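Local coordinates for fucolectin-related protein (Streptococcus pneumoniae, PDB 2WMF) that cleaves glycosidic bonds as the catalytic module of a family 98 glycoside hydrolase, probably acting on host blood group carbohydrate antigens, at residues E99-M104 with L117-A122; E135-Y140 with L167-K172; N483-K488 with D527-T532; I545-D550 with Y554-N559. All coordinates share one frame; numbering follows the deposited sequence.

Interactions 1 and 2 belong to the closed eight-stranded parallel barrel, while interactions 3 and 4 lie at the antiparallel sheets of the C-terminal region, interaction 3 joining a loop to a strand. Interaction 1 packs a barrel helix on the strand that follows it; interaction 2, centred about 14 Å away, packs the next two helices of the outer layer on each other. Val102 of the first touches Tyr140 and Gln136 of the second. Interactions 3 and 4, centres about 15 Å apart, meet where the Phe528 ring packs against the Tyr554 backbone. The two groups are well separated: centres lie about 39 Å apart for interactions 1 and 3 and about 51 Å for 2 and 4.

Interaction 1: residues E99-M104 with L117-A122; sequences EWYVKM and LVIMSA
The hydroxyl of Tyr101 donates a short hydrogen bond to the backbone carbonyl of Val118, with OH 2.7 Å from Val118 O. It reaches this oxygen at a C=O...donor angle of 136°, and the oxygen in turn sits at the edge of the ring, near its plane. Tyrosine suits the place because it is long enough to span from helix to strand, with an apolar ring along the way and a polar atom at the far end. Its CG lies beside the backbone N and opposite the carbonyl carbon (chi1 -74°), which sends the ring from the helix toward segment 117-122. Leu117 meets the ring obliquely near its root, its CD1 3.9 Å from Tyr101 CD1. Farther out, Ile119 crosses the tyrosine at about a right angle and brings its CG2 to 4.1 Å from Tyr101 CZ. Trp132 also meets this ring, with the two planes inclined to each other.

Helix 95-111 and strand 115-121 are consecutive elements of a beta-alpha-beta unit in the parallel barrel, and their short segments run nearly antiparallel, at 160°, as the return from helix to strand requires. Leu117 and Ile119 supply branched apolar cover, while the tyrosine hydroxyl finds an acceptor in the strand backbone. A buried polar group is thereby satisfied, and the outer helix is tied to the barrel wall by a directional bond as well as by apolar packing.

Interaction 2: residues E135-Y140 with L167-K172; sequences EQFQKY and LEVCAK
Phe137 of helix 130-139 presents the edge of its ring, not a face, to Val169 and Cys170 of helix 159-172. These are successive helices in the layer that surrounds the parallel beta/alpha barrel, and the contact combines apolar packing with a cysteine sulfur-aromatic interaction. The phenylalanine points toward the other helix, with CG beside the backbone N and opposite the carbonyl carbon (chi1 -79°). Its flat ring can therefore lie between the two helices and offer two neighbouring parts of one rim to different partners. Val169 also points across, and crosses the phenylalanine obliquely. Its CG1 branch lies in the plane of the ring, 3.8 Å from Phe137 CD2 and 3.9 Å from CE2. The branch is compact and apolar, well suited to filling the side of an aromatic rim.

Cys170 approaches differently. Its side chain sets out away from helix 130-139, yet the sulfur still comes to the outer end of the ring, where a polarisable sulfur on a short side chain fits against the slightly positive ring hydrogens. The Phe137 ring is held from other directions as well: Tyr173 meets it with the ring planes at about 25°, and Leu143 of strand 143-149 touches it from the barrel wall. Nearer the solvent, Lys172 forms a salt bridge with Asp134 of helix 130-139, which adds a charged tie between the same two helices. Within the buried contact, Cys170 SG lies 3.9 Å from Phe137 CZ, in a direction from the ring centroid 75° off the normal.

Interaction 3: residues N483-K488 with D527-T532; sequences NYRTDK and DFRTTT
Arg485 and Arg529 are brought face to face by bends at chi3 in both chains, 76° in Arg485 and -57° in Arg529, which turn their flat ends onto one another although the side chains cross at about a right angle. The guanidinium groups stack with planes 25° apart, and Arg485 NH1 lies 3.7 Å from Arg529 CZ. The opposite face of Arg529 is covered by the amide of Asn483, which is fixed there by Gly575 N at OD1 and His573 O at ND2. Arg529 NH1 donates to Asn483 O at 2.8 Å, in the carbonyl plane and on a lone pair, though the oxygen lies somewhat out of the guanidinium plane, and NH2 adds a weak bond to it at 3.1 Å.

Arginine suits both positions because its planar group can stack by its face while its N-H groups bond outward. Pro464 O and Thr463 OG1 bind Arg529, and Arg485 has its strongest polar partner in His465; such acceptors probably temper the closeness of like charges. Asp487 OD2 and Asp527 OD2 are bridged by a water that donates to both, at 2.8 and 2.6 Å respectively.

Segment 483-488 is the loop between strand 477-482 and helix 489-493, and Asp487 OD1 hydrogen-bonds Thr489 OG1, just before the turn into that helix. Arg529 begins strand 529-536, which pairs with strand 566-573, while Tyr484 and Arg485 touch Glu272 of helix 272-283.

Interaction 4: residues I545-D550 with Y554-N559; sequences INISGD and YTYTEN
Ile547 lies over one face of the Tyr556 ring, its CD1 4.1 Å from the ring centroid and 20° off the normal, a CH-pi contact. Its other branch, CG2, reaches the phenolic end, 3.7 Å from Tyr556 CZ. The isoleucine has CG1 opposite its backbone N (chi1 -177°), and this spreads its two branches along the aromatic surface. The same side chain touches Tyr554 obliquely through CG1. Farther along, Gly549 has no side chain, so the Tyr554 ring can settle against the bare backbone, with CE2 3.5 Å from Gly549 N. The backbone oxygen of Asp550 meets the edge of this ring, near its plane.

Strands 546-549 and 554-561 follow one another in the chain but are outermost strands of different antiparallel sheets. The contact is thus a beta-arch, in which side chains of two facing sheets interdigitate and the chain passes from one sheet to the other through residues 551-553. Bulky tyrosines suit this position, since they span the interval between the sheets and their hydroxyls reach the other strand, Tyr554 OH against the Ser548 backbone and Tyr556 OH against Ile547 CG2.

Two waters join the polar groups. One accepts from Gly549 N and is hydrogen-bonded to Tyr554 OH at 2.6 Å; the other accepts from Ile545 N and donates to Glu558 OE2 at 2.8 Å. Tyr567 also hydrogen-bonds Glu558 OE2, and helps to fix this carboxylate beside Ile545 CG2. Behind the first shell, Val577 touches both Ile547 and Tyr554, Ile569 packs on Tyr556, and Asp550 OD2 accepts from Met576 N.

Interaction 1: residues E99-M104 with L117-A122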
# COMPACT_ATOMS: atom_id res chain seq x y z
N GLU A 99 -3.72 17.44 -25.65
CA GLU A 99 -2.92 16.83 -26.71
C GLU A 99 -2.11 15.65 -26.17
O GLU A 99 -2.03 14.59 -26.81
CB GLU A 99 -2.00 17.89 -27.36
CG GLU A 99 -2.65 18.46 -28.58
CD GLU A 99 -2.07 19.76 -29.10
OE1 GLU A 99 -0.93 20.15 -28.70
OE2 GLU A 99 -2.79 20.40 -29.92
N TRP A 100 -1.51 15.85 -24.99
CA TRP A 100 -0.72 14.80 -24.36
C TRP A 100 -1.60 13.61 -23.97
O TRP A 100 -1.23 12.47 -24.24
CB TRP A 100 0.01 15.34 -23.12
CG TRP A 100 0.96 14.32 -22.52
CD1 TRP A 100 2.23 14.07 -22.90
CD2 TRP A 100 0.69 13.44 -21.41
NE1 TRP A 100 2.78 13.08 -22.12
CE2 TRP A 100 1.86 12.68 -21.19
CE3 TRP A 100 -0.43 13.21 -20.60
CZ2 TRP A 100 1.95 11.71 -20.18
CZ3 TRP A 100 -0.33 12.26 -19.59
CH2 TRP A 100 0.84 11.52 -19.39
N TYR A 101 -2.74 13.87 -23.32
CA TYR A 101 -3.67 12.78 -22.97
C TYR A 101 -4.05 11.95 -24.20
O TYR A 101 -4.00 10.73 -24.17
CB TYR A 101 -4.95 13.32 -22.34
CG TYR A 101 -4.86 13.84 -20.90
CD1 TYR A 101 -4.15 13.16 -19.91
CD2 TYR A 101 -5.53 14.99 -20.54
CE1 TYR A 101 -4.10 13.65 -18.60
CE2 TYR A 101 -5.49 15.49 -19.23
CZ TYR A 101 -4.77 14.81 -18.27
OH TYR A 101 -4.76 15.32 -17.00
N VAL A 102 -4.40 12.64 -25.28
CA VAL A 102 -4.82 12.01 -26.53
C VAL A 102 -3.68 11.24 -27.17
O VAL A 102 -3.87 10.08 -27.58
CB VAL A 102 -5.44 13.04 -27.52
CG1 VAL A 102 -5.66 12.40 -28.92
CG2 VAL A 102 -6.77 13.59 -26.95
N LYS A 103 -2.50 11.83 -27.22
CA LYS A 103 -1.29 11.11 -27.67
C LYS A 103 -1.11 9.80 -26.93
O LYS A 103 -0.89 8.76 -27.52
CB LYS A 103 -0.03 12.00 -27.51
CG LYS A 103 1.29 11.32 -27.90
CD LYS A 103 2.47 12.14 -27.37
CE LYS A 103 3.79 11.41 -27.49
NZ LYS A 103 4.41 11.60 -28.82
N MET A 104 -1.19 9.85 -25.60
CA MET A 104 -0.97 8.67 -24.79
C MET A 104 -2.10 7.64 -24.93
O MET A 104 -1.86 6.43 -24.94
CB MET A 104 -0.72 9.06 -23.33
CG MET A 104 0.54 9.89 -23.16
SD MET A 104 2.05 9.19 -23.86
CE MET A 104 2.16 7.54 -23.19
N LEU A 117 -5.94 7.99 -16.31
CA LEU A 117 -5.39 9.34 -16.46
C LEU A 117 -5.50 10.08 -15.14
O LEU A 117 -6.54 10.08 -14.51
CB LEU A 117 -6.15 10.16 -17.50
CG LEU A 117 -6.34 9.61 -18.90
CD1 LEU A 117 -7.13 10.64 -19.74
CD2 LEU A 117 -4.99 9.25 -19.48
N VAL A 118 -4.41 10.73 -14.72
CA VAL A 118 -4.45 11.66 -13.58
C VAL A 118 -4.99 12.99 -14.12
O VAL A 118 -4.30 13.64 -14.92
CB VAL A 118 -3.08 11.89 -12.94
CG1 VAL A 118 -3.22 12.88 -11.78
CG2 VAL A 118 -2.42 10.54 -12.49
N ILE A 119 -6.20 13.34 -13.73
CA ILE A 119 -6.86 14.57 -14.20
C ILE A 119 -7.09 15.63 -13.13
O ILE A 119 -7.50 16.74 -13.45
CB ILE A 119 -8.18 14.31 -14.97
CG1 ILE A 119 -9.29 13.81 -14.02
CG2 ILE A 119 -7.90 13.27 -16.14
CD1 ILE A 119 -10.64 13.77 -14.69
N MET A 120 -6.82 15.28 -11.86
CA MET A 120 -6.94 16.20 -10.75
C MET A 120 -5.75 16.04 -9.80
O MET A 120 -5.35 14.92 -9.53
CB MET A 120 -8.23 15.96 -9.94
CG MET A 120 -9.56 16.35 -10.60
SD MET A 120 -10.97 16.00 -9.56
CE MET A 120 -10.92 17.39 -8.41
N SER A 121 -5.18 17.17 -9.36
CA SER A 121 -4.12 17.16 -8.36
C SER A 121 -3.85 18.56 -7.80
O SER A 121 -4.09 19.56 -8.47
CB SER A 121 -2.83 16.62 -8.95
OG SER A 121 -1.87 16.36 -7.93
N ALA A 122 -3.41 18.57 -6.55
CA ALA A 122 -2.85 19.75 -5.89
C ALA A 122 -3.75 20.99 -6.04
O ALA A 122 -3.27 22.09 -6.36
CB ALA A 122 -1.42 20.01 -6.40

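Interaction 2: residues E135-Y140 with L167-K172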
# COMPACT_ATOMS: atom_id res chain seq x y z
N GLU A 135 -16.22 12.00 -23.79
CA GLU A 135 -15.77 11.76 -25.18
C GLU A 135 -14.63 10.76 -25.23
O GLU A 135 -14.60 9.89 -26.08
CB GLU A 135 -15.35 13.08 -25.85
CG GLU A 135 -16.53 13.97 -26.13
CD GLU A 135 -16.12 15.40 -26.56
OE1 GLU A 135 -14.90 15.74 -26.54
OE2 GLU A 135 -17.04 16.18 -26.91
N GLN A 136 -13.68 10.89 -24.30
CA GLN A 136 -12.56 9.98 -24.29
C GLN A 136 -13.00 8.54 -23.94
O GLN A 136 -12.50 7.60 -24.56
CB GLN A 136 -11.40 10.46 -23.40
CG GLN A 136 -10.94 11.90 -23.62
CD GLN A 136 -10.95 12.33 -25.10
OE1 GLN A 136 -10.34 11.67 -25.96
NE2 GLN A 136 -11.66 13.42 -25.40
N PHE A 137 -13.92 8.38 -22.99
CA PHE A 137 -14.45 7.05 -22.67
C PHE A 137 -15.16 6.43 -23.89
O PHE A 137 -15.05 5.24 -24.13
CB PHE A 137 -15.44 7.10 -21.51
CG PHE A 137 -14.81 7.18 -20.14
CD1 PHE A 137 -13.86 6.25 -19.74
CD2 PHE A 137 -15.26 8.13 -19.22
CE1 PHE A 137 -13.30 6.29 -18.44
CE2 PHE A 137 -14.72 8.17 -17.92
CZ PHE A 137 -13.73 7.23 -17.54
N GLN A 138 -15.86 7.26 -24.66
CA GLN A 138 -16.57 6.75 -25.84
C GLN A 138 -15.57 6.21 -26.86
O GLN A 138 -15.82 5.20 -27.51
CB GLN A 138 -17.39 7.86 -26.49
CG GLN A 138 -18.56 8.32 -25.70
CD GLN A 138 -19.27 9.46 -26.42
OE1 GLN A 138 -19.69 9.28 -27.58
NE2 GLN A 138 -19.38 10.65 -25.77
N LYS A 139 -14.47 6.91 -27.02
CA LYS A 139 -13.52 6.60 -28.07
C LYS A 139 -12.53 5.49 -27.74
O LYS A 139 -12.09 4.76 -28.64
CB LYS A 139 -12.78 7.87 -28.43
CG LYS A 139 -11.79 7.65 -29.57
CD LYS A 139 -11.48 8.91 -30.33
CE LYS A 139 -10.58 8.57 -31.52
NZ LYS A 139 -10.23 9.80 -32.28
N TYR A 140 -12.13 5.38 -26.46
CA TYR A 140 -11.02 4.53 -26.07
C TYR A 140 -11.45 3.44 -25.08
O TYR A 140 -11.68 3.72 -23.89
CB TYR A 140 -9.91 5.39 -25.44
CG TYR A 140 -9.30 6.39 -26.39
CD1 TYR A 140 -8.48 5.95 -27.44
CD2 TYR A 140 -9.60 7.76 -26.31
CE1 TYR A 140 -7.92 6.84 -28.34
CE2 TYR A 140 -9.04 8.67 -27.23
CZ TYR A 140 -8.21 8.18 -28.24
OH TYR A 140 -7.66 9.05 -29.14
N LEU A 167 -16.85 11.27 -11.13
CA LEU A 167 -17.32 9.95 -10.71
C LEU A 167 -18.61 9.56 -11.50
O LEU A 167 -18.77 8.41 -11.91
CB LEU A 167 -17.54 9.95 -9.19
CG LEU A 167 -18.19 8.70 -8.56
CD1 LEU A 167 -17.40 7.41 -8.86
CD2 LEU A 167 -18.37 8.96 -7.03
N GLU A 168 -19.54 10.50 -11.64
CA GLU A 168 -20.77 10.27 -12.42
C GLU A 168 -20.45 9.87 -13.87
O GLU A 168 -21.00 8.91 -14.39
CB GLU A 168 -21.63 11.53 -12.37
CG GLU A 168 -22.88 11.43 -13.17
CD GLU A 168 -23.78 12.65 -12.99
OE1 GLU A 168 -23.35 13.69 -12.43
OE2 GLU A 168 -24.95 12.56 -13.40
N VAL A 169 -19.51 10.57 -14.49
CA VAL A 169 -19.07 10.22 -15.85
C VAL A 169 -18.47 8.80 -15.85
O VAL A 169 -18.75 7.99 -16.75
CB VAL A 169 -18.04 11.20 -16.44
CG1 VAL A 169 -17.62 10.77 -17.88
CG2 VAL A 169 -18.57 12.64 -16.52
N CYS A 170 -17.63 8.49 -14.87
CA CYS A 170 -17.09 7.16 -14.75
C CYS A 170 -18.19 6.11 -14.69
O CYS A 170 -18.10 5.09 -15.34
CB CYS A 170 -16.17 7.07 -13.52
SG CYS A 170 -14.57 7.93 -13.76
N ALA A 171 -19.22 6.37 -13.89
CA ALA A 171 -20.31 5.40 -13.70
C ALA A 171 -21.05 5.14 -15.02
O ALA A 171 -21.53 4.02 -15.27
CB ALA A 171 -21.29 5.88 -12.59
N LYS A 172 -21.13 6.17 -15.85
CA LYS A 172 -21.80 6.05 -17.15
C LYS A 172 -21.12 5.01 -18.05
O LYS A 172 -21.77 4.32 -18.88
CB LYS A 172 -21.86 7.43 -17.79
CG LYS A 172 -22.48 7.48 -19.16
CD LYS A 172 -22.65 8.94 -19.66
CE LYS A 172 -22.99 9.00 -21.15
NZ LYS A 172 -22.95 10.36 -21.69

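Interaction 3: residues N483-K488 with D527-T532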
# COMPACT_ATOMS: atom_id res chain seq x y z
N ASN A 483 12.68 -10.80 3.29
CA ASN A 483 13.39 -9.71 3.92
C ASN A 483 14.20 -8.86 2.94
O ASN A 483 15.17 -8.20 3.33
CB ASN A 483 14.29 -10.28 5.04
CG ASN A 483 15.47 -11.07 4.50
OD1 ASN A 483 15.61 -11.29 3.29
ND2 ASN A 483 16.34 -11.49 5.40
N TYR A 484 13.78 -8.81 1.67
CA TYR A 484 14.64 -8.23 0.61
C TYR A 484 14.96 -6.76 0.94
O TYR A 484 14.04 -5.94 1.15
CB TYR A 484 13.95 -8.28 -0.76
CG TYR A 484 14.91 -7.95 -1.91
CD1 TYR A 484 16.00 -8.75 -2.20
CD2 TYR A 484 14.74 -6.81 -2.67
CE1 TYR A 484 16.89 -8.43 -3.17
CE2 TYR A 484 15.64 -6.48 -3.70
CZ TYR A 484 16.70 -7.32 -3.96
OH TYR A 484 17.62 -7.01 -4.95
N ARG A 485 16.25 -6.43 1.06
CA ARG A 485 16.67 -5.06 1.25
C ARG A 485 18.05 -4.95 0.64
O ARG A 485 18.98 -5.57 1.14
CB ARG A 485 16.70 -4.66 2.73
CG ARG A 485 17.08 -3.18 2.93
CD ARG A 485 17.24 -2.80 4.38
NE ARG A 485 18.50 -3.29 4.91
CZ ARG A 485 18.66 -3.95 6.05
NH1 ARG A 485 17.63 -4.15 6.87
NH2 ARG A 485 19.88 -4.38 6.39
N THR A 486 18.18 -4.14 -0.40
CA THR A 486 19.50 -3.90 -1.01
C THR A 486 20.29 -2.90 -0.15
O THR A 486 19.68 -2.03 0.50
CB THR A 486 19.37 -3.37 -2.46
OG1 THR A 486 18.72 -2.07 -2.44
CG2 THR A 486 18.64 -4.37 -3.33
N ASP A 487 21.62 -2.99 -0.17
CA ASP A 487 22.48 -2.01 0.48
C ASP A 487 22.50 -0.72 -0.36
O ASP A 487 22.86 -0.73 -1.55
CB ASP A 487 23.89 -2.60 0.60
CG ASP A 487 24.88 -1.66 1.26
OD1 ASP A 487 24.43 -0.67 1.87
OD2 ASP A 487 26.09 -1.97 1.16
N LYS A 488 22.09 0.40 0.26
CA LYS A 488 21.99 1.69 -0.43
C LYS A 488 23.29 2.50 -0.29
O LYS A 488 23.34 3.66 -0.72
CB LYS A 488 20.84 2.52 0.15
CG LYS A 488 19.44 1.79 0.24
CD LYS A 488 19.01 1.30 -1.13
CE LYS A 488 17.63 0.65 -1.12
NZ LYS A 488 17.46 -0.47 -0.16
N ASP A 527 24.33 -9.47 1.17
CA ASP A 527 24.44 -9.51 2.63
C ASP A 527 23.17 -10.23 3.14
O ASP A 527 22.08 -9.69 3.01
CB ASP A 527 24.48 -8.12 3.26
CG ASP A 527 25.67 -7.25 2.83
OD1 ASP A 527 26.78 -7.72 2.71
OD2 ASP A 527 25.49 -6.02 2.70
N PHE A 528 23.32 -11.42 3.68
CA PHE A 528 22.18 -12.19 4.19
C PHE A 528 21.94 -11.83 5.66
O PHE A 528 22.85 -11.49 6.41
CB PHE A 528 22.39 -13.69 4.07
CG PHE A 528 22.49 -14.21 2.65
CD1 PHE A 528 22.27 -13.42 1.53
CD2 PHE A 528 22.73 -15.59 2.46
CE1 PHE A 528 22.39 -13.95 0.24
CE2 PHE A 528 22.81 -16.13 1.17
CZ PHE A 528 22.62 -15.32 0.06
N ARG A 529 20.68 -11.98 6.09
CA ARG A 529 20.25 -11.76 7.48
C ARG A 529 19.44 -13.01 7.86
O ARG A 529 18.81 -13.63 7.01
CB ARG A 529 19.33 -10.50 7.59
CG ARG A 529 19.92 -9.30 6.91
CD ARG A 529 19.24 -8.01 7.31
NE ARG A 529 17.79 -7.86 7.12
CZ ARG A 529 17.18 -7.66 5.94
NH1 ARG A 529 15.89 -7.41 5.92
NH2 ARG A 529 17.83 -7.76 4.78
N THR A 530 19.41 -13.33 9.14
CA THR A 530 18.85 -14.59 9.60
C THR A 530 17.44 -14.45 10.21
O THR A 530 17.19 -13.60 11.09
CB THR A 530 19.75 -15.22 10.68
OG1 THR A 530 21.06 -15.40 10.12
CG2 THR A 530 19.18 -16.58 11.10
N THR A 531 16.51 -15.28 9.73
CA THR A 531 15.18 -15.45 10.27
C THR A 531 15.18 -16.85 10.84
O THR A 531 15.52 -17.79 10.15
CB THR A 531 14.10 -15.35 9.17
OG1 THR A 531 14.18 -14.09 8.52
CG2 THR A 531 12.71 -15.54 9.79
N THR A 532 14.82 -16.96 12.12
CA THR A 532 14.82 -18.27 12.79
C THR A 532 13.35 -18.63 13.05
O THR A 532 12.60 -17.84 13.69
CB THR A 532 15.59 -18.22 14.11
OG1 THR A 532 16.93 -17.75 13.86
CG2 THR A 532 15.60 -19.61 14.78
O HOH W 1 27.10 -4.54 1.31

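Interaction 4: residues I545-D550 with Y554-N559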
# COMPACT_ATOMS: atom_id res chain seq x y z
N ILE A 545 10.63 -31.03 4.84
CA ILE A 545 10.31 -29.72 4.26
C ILE A 545 10.42 -29.70 2.72
O ILE A 545 11.21 -30.42 2.09
CB ILE A 545 11.27 -28.66 4.88
CG1 ILE A 545 10.90 -27.22 4.60
CG2 ILE A 545 12.66 -28.82 4.34
CD1 ILE A 545 12.02 -26.33 5.04
N ASN A 546 9.57 -28.90 2.11
CA ASN A 546 9.69 -28.50 0.73
C ASN A 546 10.06 -27.02 0.79
O ASN A 546 9.32 -26.26 1.36
CB ASN A 546 8.32 -28.57 0.09
CG ASN A 546 8.29 -29.46 -1.05
OD1 ASN A 546 8.22 -29.00 -2.21
ND2 ASN A 546 8.36 -30.77 -0.78
N ILE A 547 11.20 -26.65 0.24
CA ILE A 547 11.68 -25.26 0.37
C ILE A 547 12.19 -24.73 -0.96
O ILE A 547 12.81 -25.44 -1.73
CB ILE A 547 12.76 -25.11 1.50
CG1 ILE A 547 13.20 -23.64 1.69
CG2 ILE A 547 13.97 -25.98 1.24
CD1 ILE A 547 13.95 -23.38 2.98
N SER A 548 11.93 -23.44 -1.21
CA SER A 548 12.44 -22.78 -2.36
C SER A 548 12.61 -21.30 -2.01
O SER A 548 12.21 -20.86 -0.95
CB SER A 548 11.48 -22.93 -3.55
OG SER A 548 10.29 -22.23 -3.33
N GLY A 549 13.21 -20.56 -2.92
CA GLY A 549 13.42 -19.14 -2.67
C GLY A 549 14.10 -18.45 -3.80
O GLY A 549 14.38 -19.08 -4.84
N ASP A 550 14.39 -17.16 -3.61
CA ASP A 550 15.09 -16.41 -4.65
C ASP A 550 16.45 -17.07 -4.90
O ASP A 550 17.25 -17.31 -3.98
CB ASP A 550 15.30 -14.95 -4.26
CG ASP A 550 14.00 -14.13 -4.28
OD1 ASP A 550 12.98 -14.53 -4.92
OD2 ASP A 550 14.01 -13.02 -3.67
N TYR A 554 19.54 -17.47 -0.57
CA TYR A 554 19.31 -18.04 0.74
C TYR A 554 20.09 -19.32 1.01
O TYR A 554 20.39 -20.08 0.10
CB TYR A 554 17.82 -18.32 0.97
CG TYR A 554 17.27 -19.50 0.17
CD1 TYR A 554 17.03 -20.73 0.78
CD2 TYR A 554 17.02 -19.39 -1.20
CE1 TYR A 554 16.54 -21.81 0.05
CE2 TYR A 554 16.53 -20.48 -1.95
CZ TYR A 554 16.31 -21.69 -1.30
OH TYR A 554 15.82 -22.78 -2.05
N THR A 555 20.39 -19.52 2.28
CA THR A 555 20.83 -20.78 2.83
C THR A 555 20.03 -21.10 4.08
O THR A 555 19.32 -20.26 4.63
CB THR A 555 22.34 -20.79 3.13
OG1 THR A 555 22.64 -19.89 4.19
CG2 THR A 555 23.16 -20.42 1.90
N TYR A 556 20.09 -22.36 4.53
CA TYR A 556 19.38 -22.75 5.74
C TYR A 556 20.02 -23.94 6.46
O TYR A 556 20.76 -24.72 5.85
CB TYR A 556 17.90 -23.04 5.46
CG TYR A 556 17.65 -24.25 4.60
CD1 TYR A 556 17.34 -25.48 5.17
CD2 TYR A 556 17.71 -24.18 3.21
CE1 TYR A 556 17.12 -26.61 4.39
CE2 TYR A 556 17.49 -25.30 2.41
CZ TYR A 556 17.19 -26.51 3.01
OH TYR A 556 16.95 -27.62 2.22
N THR A 557 19.78 -24.00 7.76
CA THR A 557 20.11 -25.16 8.60
C THR A 557 18.83 -25.61 9.27
O THR A 557 17.99 -24.80 9.63
CB THR A 557 21.22 -24.86 9.64
OG1 THR A 557 20.72 -24.12 10.77
CG2 THR A 557 22.39 -24.16 9.00
N GLU A 558 18.68 -26.93 9.41
CA GLU A 558 17.54 -27.54 10.10
C GLU A 558 18.00 -28.18 11.41
O GLU A 558 19.16 -28.60 11.51
CB GLU A 558 16.94 -28.64 9.24
CG GLU A 558 16.35 -28.14 7.96
CD GLU A 558 15.77 -29.24 7.11
OE1 GLU A 558 16.52 -29.81 6.29
OE2 GLU A 558 14.56 -29.50 7.25
N ASN A 559 17.10 -28.29 12.37
CA ASN A 559 17.40 -28.93 13.63
C ASN A 559 16.11 -29.60 14.15
O ASN A 559 15.05 -28.98 14.17
CB ASN A 559 17.91 -27.88 14.60
CG ASN A 559 18.49 -28.46 15.88
OD1 ASN A 559 18.43 -29.66 16.12
ND2 ASN A 559 19.01 -27.57 16.74
O HOH W 2 13.23 -31.45 5.83
O HOH W 3 15.18 -22.48 -4.57